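Local coordinates for acetyl xylan esterase (PDB 6AGQ), which probably hydrolyses acetyl ester groups of acetylated xylan, as a cold-active esterase of the alpha/beta-hydrolase clan, at residues 56-61 with 72-77; 84-89 with 112-117. All blocks are in the same frame, centred on the assembly; numbering follows the deposited sequence.

Contact 1: 56-61 with 72-77; sequences SIYDVV and GWYVTP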
ATOM      1  N   SER A  56      15.972 -14.203  41.325  1.00 26.27           N
ATOM      2  CA  SER A  56      14.818 -13.733  42.065  1.00 27.21           C
ATOM      3  C   SER A  56      14.158 -12.590  41.316  1.00 25.36           C
ATOM      4  O   SER A  56      14.859 -11.647  40.836  1.00 25.35           O
ATOM      5  CB  SER A  56      15.206 -13.293  43.478  1.00 28.84           C
ATOM      6  OG  SER A  56      15.918 -14.367  44.091  1.00 35.20           O
ATOM      7  N   ILE A  57      12.828 -12.640  41.288  1.00 25.29           N
ATOM      8  CA  ILE A  57      11.961 -11.699  40.536  1.00 28.54           C
ATOM      9  C   ILE A  57      10.979 -11.004  41.436  1.00 26.17           C
ATOM     10  O   ILE A  57      10.161 -11.676  42.045  1.00 28.97           O
ATOM     11  CB  ILE A  57      11.137 -12.429  39.429  1.00 28.79           C
ATOM     12  CG1 ILE A  57      12.072 -12.977  38.352  1.00 28.10           C
ATOM     13  CG2 ILE A  57      10.081 -11.516  38.786  1.00 26.86           C
ATOM     14  CD1 ILE A  57      11.495 -14.199  37.687  1.00 28.83           C
ATOM     15  N   TYR A  58      11.028  -9.659  41.482  1.00 22.51           N
ATOM     16  CA  TYR A  58      10.126  -8.875  42.285  1.00 20.16           C
ATOM     17  C   TYR A  58       9.222  -8.035  41.457  1.00 22.34           C
ATOM     18  O   TYR A  58       9.641  -7.381  40.528  1.00 24.61           O
ATOM     19  CB  TYR A  58      10.909  -7.965  43.209  1.00 25.66           C
ATOM     20  CG  TYR A  58      11.798  -8.726  44.178  1.00 26.24           C
ATOM     21  CD1 TYR A  58      11.323  -9.117  45.422  1.00 26.70           C
ATOM     22  CD2 TYR A  58      13.079  -9.095  43.806  1.00 28.03           C
ATOM     23  CE1 TYR A  58      12.148  -9.818  46.317  1.00 30.74           C
ATOM     24  CE2 TYR A  58      13.908  -9.809  44.658  1.00 29.87           C
ATOM     25  CZ  TYR A  58      13.436 -10.179  45.914  1.00 31.22           C
ATOM     26  OH  TYR A  58      14.267 -10.907  46.722  1.00 37.02           O
ATOM     27  N   ASP A  59       7.956  -8.058  41.826  1.00 22.97           N
ATOM     28  CA  ASP A  59       6.980  -7.176  41.392  1.00 27.24           C
ATOM     29  C   ASP A  59       7.142  -5.919  42.272  1.00 29.14           C
ATOM     30  O   ASP A  59       7.243  -6.003  43.486  1.00 28.62           O
ATOM     31  CB  ASP A  59       5.600  -7.836  41.623  1.00 31.07           C
ATOM     32  CG  ASP A  59       4.517  -7.177  40.828  1.00 34.95           C
ATOM     33  OD1 ASP A  59       4.865  -6.200  40.133  1.00 31.45           O
ATOM     34  OD2 ASP A  59       3.332  -7.609  40.889  1.00 38.38           O
ATOM     35  N   VAL A  60       7.189  -4.750  41.647  1.00 27.68           N
ATOM     36  CA  VAL A  60       7.671  -3.544  42.321  1.00 27.88           C
ATOM     37  C   VAL A  60       6.701  -2.400  42.000  1.00 30.34           C
ATOM     38  O   VAL A  60       6.225  -2.306  40.846  1.00 28.21           O
ATOM     39  CB  VAL A  60       9.113  -3.316  41.841  1.00 29.58           C
ATOM     40  CG1 VAL A  60       9.522  -1.877  41.880  1.00 32.33           C
ATOM     41  CG2 VAL A  60      10.056  -4.234  42.617  1.00 30.59           C
ATOM     42  N   VAL A  61       6.373  -1.586  43.017  1.00 30.67           N
ATOM     43  CA  VAL A  61       5.639  -0.316  42.861  1.00 30.10           C
ATOM     44  C   VAL A  61       6.325   0.753  43.716  1.00 33.17           C
ATOM     45  O   VAL A  61       6.752   0.474  44.863  1.00 33.58           O
ATOM     46  CB  VAL A  61       4.111  -0.462  43.107  1.00 34.43           C
ATOM     47  CG1 VAL A  61       3.776  -0.991  44.493  1.00 37.38           C
ATOM     48  CG2 VAL A  61       3.400   0.859  42.856  1.00 34.04           C
ATOM     49  N   GLY A  72       6.873  -1.955  38.182  1.00 27.67           N
ATOM     50  CA  GLY A  72       8.030  -2.519  37.542  1.00 26.53           C
ATOM     51  C   GLY A  72       8.338  -3.949  37.930  1.00 25.40           C
ATOM     52  O   GLY A  72       7.570  -4.640  38.671  1.00 22.98           O
ATOM     53  N   TRP A  73       9.458  -4.397  37.373  1.00 22.85           N
ATOM     54  CA  TRP A  73       9.991  -5.695  37.647  1.00 21.98           C
ATOM     55  C   TRP A  73      11.432  -5.453  38.037  1.00 21.26           C
ATOM     56  O   TRP A  73      12.121  -4.804  37.311  1.00 18.58           O
ATOM     57  CB  TRP A  73       9.971  -6.622  36.429  1.00 21.15           C
ATOM     58  CG  TRP A  73       8.673  -7.057  35.852  1.00 22.36           C
ATOM     59  CD1 TRP A  73       8.267  -6.852  34.600  1.00 20.42           C
ATOM     60  CD2 TRP A  73       7.669  -7.872  36.482  1.00 22.30           C
ATOM     61  NE1 TRP A  73       7.062  -7.463  34.383  1.00 25.94           N
ATOM     62  CE2 TRP A  73       6.655  -8.080  35.532  1.00 24.95           C
ATOM     63  CE3 TRP A  73       7.522  -8.414  37.751  1.00 22.77           C
ATOM     64  CZ2 TRP A  73       5.458  -8.819  35.814  1.00 25.84           C
ATOM     65  CZ3 TRP A  73       6.354  -9.178  38.037  1.00 24.85           C
ATOM     66  CH2 TRP A  73       5.339  -9.353  37.060  1.00 24.45           C
ATOM     67  N   TYR A  74      11.859  -6.039  39.148  1.00 23.54           N
ATOM     68  CA  TYR A  74      13.221  -5.949  39.654  1.00 24.87           C
ATOM     69  C   TYR A  74      13.714  -7.388  39.741  1.00 24.38           C
ATOM     70  O   TYR A  74      13.033  -8.235  40.274  1.00 24.99           O
ATOM     71  CB  TYR A  74      13.244  -5.308  41.046  1.00 24.97           C
ATOM     72  CG  TYR A  74      14.616  -5.279  41.706  1.00 24.39           C
ATOM     73  CD1 TYR A  74      15.650  -4.522  41.142  1.00 24.52           C
ATOM     74  CD2 TYR A  74      14.849  -5.906  42.903  1.00 28.43           C
ATOM     75  CE1 TYR A  74      16.899  -4.452  41.697  1.00 25.51           C
ATOM     76  CE2 TYR A  74      16.126  -5.847  43.506  1.00 28.92           C
ATOM     77  CZ  TYR A  74      17.144  -5.124  42.884  1.00 27.77           C
ATOM     78  OH  TYR A  74      18.404  -5.040  43.426  1.00 27.48           O
ATOM     79  N   VAL A  75      14.846  -7.659  39.146  1.00 25.37           N
ATOM     80  CA  VAL A  75      15.382  -9.013  38.959  1.00 27.09           C
ATOM     81  C   VAL A  75      16.831  -9.014  39.449  1.00 28.18           C
ATOM     82  O   VAL A  75      17.638  -8.068  39.124  1.00 29.45           O
ATOM     83  CB  VAL A  75      15.316  -9.437  37.462  1.00 30.01           C
ATOM     84  CG1 VAL A  75      15.910 -10.778  37.263  1.00 34.73           C
ATOM     85  CG2 VAL A  75      13.876  -9.479  36.947  1.00 29.06           C
ATOM     86  N   THR A  76      17.173 -10.028  40.242  1.00 30.43           N
ATOM     87  CA  THR A  76      18.595 -10.264  40.660  1.00 33.35           C
ATOM     88  C   THR A  76      18.988 -11.744  40.559  1.00 31.25           C
ATOM     89  O   THR A  76      18.104 -12.637  40.624  1.00 28.90           O
ATOM     90  CB  THR A  76      18.895  -9.810  42.115  1.00 38.00           C
ATOM     91  OG1 THR A  76      18.427 -10.784  43.025  1.00 43.25           O
ATOM     92  CG2 THR A  76      18.220  -8.530  42.439  1.00 44.47           C
ATOM     93  N   PRO A  77      20.307 -12.015  40.403  1.00 30.53           N
ATOM     94  CA  PRO A  77      20.751 -13.397  40.563  1.00 32.98           C
ATOM     95  C   PRO A  77      20.250 -13.969  41.903  1.00 36.63           C
ATOM     96  O   PRO A  77      20.201 -13.236  42.884  1.00 34.40           O
ATOM     97  CB  PRO A  77      22.262 -13.285  40.592  1.00 34.35           C
ATOM     98  CG  PRO A  77      22.604 -11.909  40.105  1.00 34.38           C
ATOM     99  CD  PRO A  77      21.437 -11.065  40.446  1.00 34.11           C
TER
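The indole of Trp73 slants against strand 56-61: its CE3 sits 3.9 Å from Asp59 CA, CZ3 meets Asp59 CB and CG, and the CG2 methyl of Ile57 approaches CE3 obliquely. Arg99 makes a cation-pi contact with the ring, and NE1 donates to Gly100 O. Tyr58 O lies at the ring's rim, near its plane. The Asp59 carboxylate is turned 34° from the indole, and CG stands anti to the backbone N (chi1 -163°), which brings this carbon within van der Waals range of CZ3. On the other face of the sheet the Tyr58 ring receives Tyr74 O at its edge, in plane, while CD2 of Tyr58 and CD2 of Tyr74 come within 3.8 Å, the side chains running alongside, their rings meeting only there. Beyond them Val60 CG2 packs on Tyr74 CB at 3.7 Å. Alanine in place of Trp73 would probably deprive Asp59 and Ile57 of their apolar neighbour, Arg99 of its cation-pi partner and Gly100 O of its donor. Six backbone bonds join this antiparallel hairpin. Asp59 OD1 and Gly72 O, both acceptors, stand 3.4 Å apart; Arg99 NH1 serves both, so its positive charge probably offsets their repulsion and favours an ionised Asp59.

Contact 2: 84-89 with 112-117; sequences GSLPVL and GMAALA
Pro87 and Met113 meet at about a right angle, the proline CG resting 3.7 Å from Met113 CG. The methionine chain then bends at its thioether (chi3 47°), which carries the terminal methyl CE along to Leu89, where it lies 4.0 Å from CB and equally near CD1. One side chain thus spans two residues of the neighbouring strand on a single face of the sheet. On the opposite face Val88 CG2, anti to its own backbone nitrogen, reaches the Ala114 methyl at 3.9 Å. Near the start of the pairing Leu86 CD2 and Pro87 CD both approach the carbonyl oxygen of Gly112. Between the two faces the backbones are laced in parallel register: Ala114 N donates to Pro87 O at 2.9 Å, Leu89 N to Ala114 O, and Leu116 N to Leu89 O at 2.8 Å, the last almost in line with the carbonyl bond.

The pairing belongs to a beta-alpha-beta unit in which helix 106-110 links two adjacent parallel strands, a recurring element of the alpha/beta-hydrolase fold. Gly112, with positive phi, is the C-prime residue of the Schellman motif that ends this helix, Met113 N returning to Trp108 O, so the chain enters its strand directly from the helix end. Trp108 of the same helix touches Leu89, Met113 and Ala115, backing the methionine face.

On the other face helix 153-170 lies against the sheet, with Val168 touching both Val88 and Leu116. Farther out, Val88 forms backbone bonds with Arg178 and Ala180, joining strand 86-92 to strand 179-184, and Ala114 packs against Tyr74 and Thr76 of strand 69-77.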
ATOM      1  N   GLY A  84      25.934  -3.419  48.699  1.00 36.20           N
ATOM      2  CA  GLY A  84      26.719  -2.615  47.737  1.00 33.59           C
ATOM      3  C   GLY A  84      27.567  -3.357  46.715  1.00 31.56           C
ATOM      4  O   GLY A  84      28.553  -2.798  46.253  1.00 33.00           O
ATOM      5  N   SER A  85      27.180  -4.577  46.338  1.00 31.85           N
ATOM      6  CA  SER A  85      28.005  -5.450  45.480  1.00 35.88           C
ATOM      7  C   SER A  85      27.536  -5.597  44.010  1.00 34.90           C
ATOM      8  O   SER A  85      28.364  -5.779  43.114  1.00 38.13           O
ATOM      9  CB  SER A  85      28.135  -6.846  46.094  1.00 36.44           C
ATOM     10  OG  SER A  85      26.879  -7.531  46.131  1.00 37.55           O
ATOM     11  N   LEU A  86      26.242  -5.490  43.765  1.00 31.45           N
ATOM     12  CA  LEU A  86      25.696  -5.827  42.472  1.00 34.89           C
ATOM     13  C   LEU A  86      25.643  -4.602  41.590  1.00 30.73           C
ATOM     14  O   LEU A  86      24.976  -3.613  41.951  1.00 29.33           O
ATOM     15  CB  LEU A  86      24.257  -6.400  42.579  1.00 35.01           C
ATOM     16  CG  LEU A  86      24.099  -7.751  43.263  1.00 32.00           C
ATOM     17  CD1 LEU A  86      22.674  -8.223  43.154  1.00 33.79           C
ATOM     18  CD2 LEU A  86      25.003  -8.822  42.684  1.00 34.62           C
ATOM     19  N   PRO A  87      26.250  -4.679  40.411  1.00 28.51           N
ATOM     20  CA  PRO A  87      25.933  -3.632  39.414  1.00 28.83           C
ATOM     21  C   PRO A  87      24.461  -3.670  38.983  1.00 26.44           C
ATOM     22  O   PRO A  87      23.748  -4.629  39.292  1.00 26.92           O
ATOM     23  CB  PRO A  87      26.917  -3.903  38.258  1.00 30.95           C
ATOM     24  CG  PRO A  87      27.504  -5.265  38.505  1.00 32.33           C
ATOM     25  CD  PRO A  87      27.197  -5.692  39.908  1.00 31.70           C
ATOM     26  N   VAL A  88      23.969  -2.604  38.360  1.00 26.29           N
ATOM     27  CA  VAL A  88      22.539  -2.529  38.077  1.00 25.34           C
ATOM     28  C   VAL A  88      22.257  -1.861  36.739  1.00 25.34           C
ATOM     29  O   VAL A  88      22.898  -0.920  36.374  1.00 26.72           O
ATOM     30  CB  VAL A  88      21.703  -1.880  39.227  1.00 25.01           C
ATOM     31  CG1 VAL A  88      21.998  -0.418  39.441  1.00 25.85           C
ATOM     32  CG2 VAL A  88      20.209  -2.007  38.994  1.00 27.92           C
ATOM     33  N   LEU A  89      21.258  -2.390  36.035  1.00 26.13           N
ATOM     34  CA  LEU A  89      20.788  -1.858  34.785  1.00 28.78           C
ATOM     35  C   LEU A  89      19.312  -1.421  34.909  1.00 28.24           C
ATOM     36  O   LEU A  89      18.418  -2.164  35.391  1.00 29.60           O
ATOM     37  CB  LEU A  89      20.987  -2.912  33.711  1.00 31.39           C
ATOM     38  CG  LEU A  89      20.816  -2.406  32.292  1.00 36.34           C
ATOM     39  CD1 LEU A  89      21.811  -3.098  31.394  1.00 39.14           C
ATOM     40  CD2 LEU A  89      19.378  -2.586  31.795  1.00 37.97           C
ATOM     41  N   GLY A 112      25.496 -11.465  36.476  1.00 34.08           N
ATOM     42  CA  GLY A 112      25.688 -11.040  37.870  1.00 35.14           C
ATOM     43  C   GLY A 112      25.163  -9.637  38.191  1.00 32.47           C
ATOM     44  O   GLY A 112      25.663  -8.973  39.076  1.00 34.83           O
ATOM     45  N   MET A 113      24.151  -9.185  37.488  1.00 33.36           N
ATOM     46  CA  MET A 113      23.657  -7.829  37.678  1.00 31.64           C
ATOM     47  C   MET A 113      22.249  -7.857  38.137  1.00 28.09           C
ATOM     48  O   MET A 113      21.512  -8.773  37.839  1.00 27.04           O
ATOM     49  CB  MET A 113      23.738  -7.076  36.367  1.00 35.05           C
ATOM     50  CG  MET A 113      25.163  -6.706  36.025  1.00 38.70           C
ATOM     51  SD  MET A 113      25.452  -6.456  34.271  1.00 53.26           S
ATOM     52  CE  MET A 113      24.086  -5.409  33.742  1.00 44.67           C
ATOM     53  N   ALA A 114      21.855  -6.822  38.849  1.00 25.42           N
ATOM     54  CA  ALA A 114      20.457  -6.550  39.075  1.00 23.68           C
ATOM     55  C   ALA A 114      19.895  -5.817  37.875  1.00 24.71           C
ATOM     56  O   ALA A 114      20.637  -5.205  37.130  1.00 26.44           O
ATOM     57  CB  ALA A 114      20.299  -5.708  40.314  1.00 24.94           C
ATOM     58  N   ALA A 115      18.576  -5.852  37.685  1.00 25.17           N
ATOM     59  CA  ALA A 115      17.975  -5.061  36.648  1.00 23.09           C
ATOM     60  C   ALA A 115      16.569  -4.635  37.019  1.00 25.17           C
ATOM     61  O   ALA A 115      15.797  -5.412  37.625  1.00 28.81           O
ATOM     62  CB  ALA A 115      17.989  -5.824  35.308  1.00 24.10           C
ATOM     63  N   LEU A 116      16.203  -3.438  36.587  1.00 25.08           N
ATOM     64  CA  LEU A 116      14.843  -2.910  36.831  1.00 23.14           C
ATOM     65  C   LEU A 116      14.268  -2.450  35.504  1.00 22.56           C
ATOM     66  O   LEU A 116      14.908  -1.668  34.781  1.00 24.05           O
ATOM     67  CB  LEU A 116      14.886  -1.726  37.834  1.00 22.14           C
ATOM     68  CG  LEU A 116      13.612  -0.861  37.993  1.00 21.16           C
ATOM     69  CD1 LEU A 116      12.543  -1.564  38.815  1.00 20.54           C
ATOM     70  CD2 LEU A 116      14.056   0.434  38.662  1.00 22.40           C
ATOM     71  N   ALA A 117      13.047  -2.893  35.214  1.00 21.50           N
ATOM     72  CA  ALA A 117      12.258  -2.320  34.163  1.00 22.88           C
ATOM     73  C   ALA A 117      10.992  -1.679  34.700  1.00 24.31           C
ATOM     74  O   ALA A 117      10.293  -2.296  35.452  1.00 29.23           O
ATOM     75  CB  ALA A 117      11.884  -3.411  33.174  1.00 23.99           C
TER

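Overall arrangement
From the N terminus, strand 55-63 turns back at once into strand 69-77, and contact 1 closes this short hairpin. The chain then enters strand 86-92, passes through helix 106-110 and returns as strand 114-118, where contact 2 closes the longer beta-alpha-beta loop. The two closures follow in series, neither nested nor crossed, with centres about 11 Å apart. In space, however, the order differs from that in sequence: strand 114-118 inserts between 69-77 and 86-92. Val75 O with Ala115 N and Trp73 N with Ala117 O probably form hydrogen bonds across this seam, joining the antiparallel edge of the sheet to its parallel part.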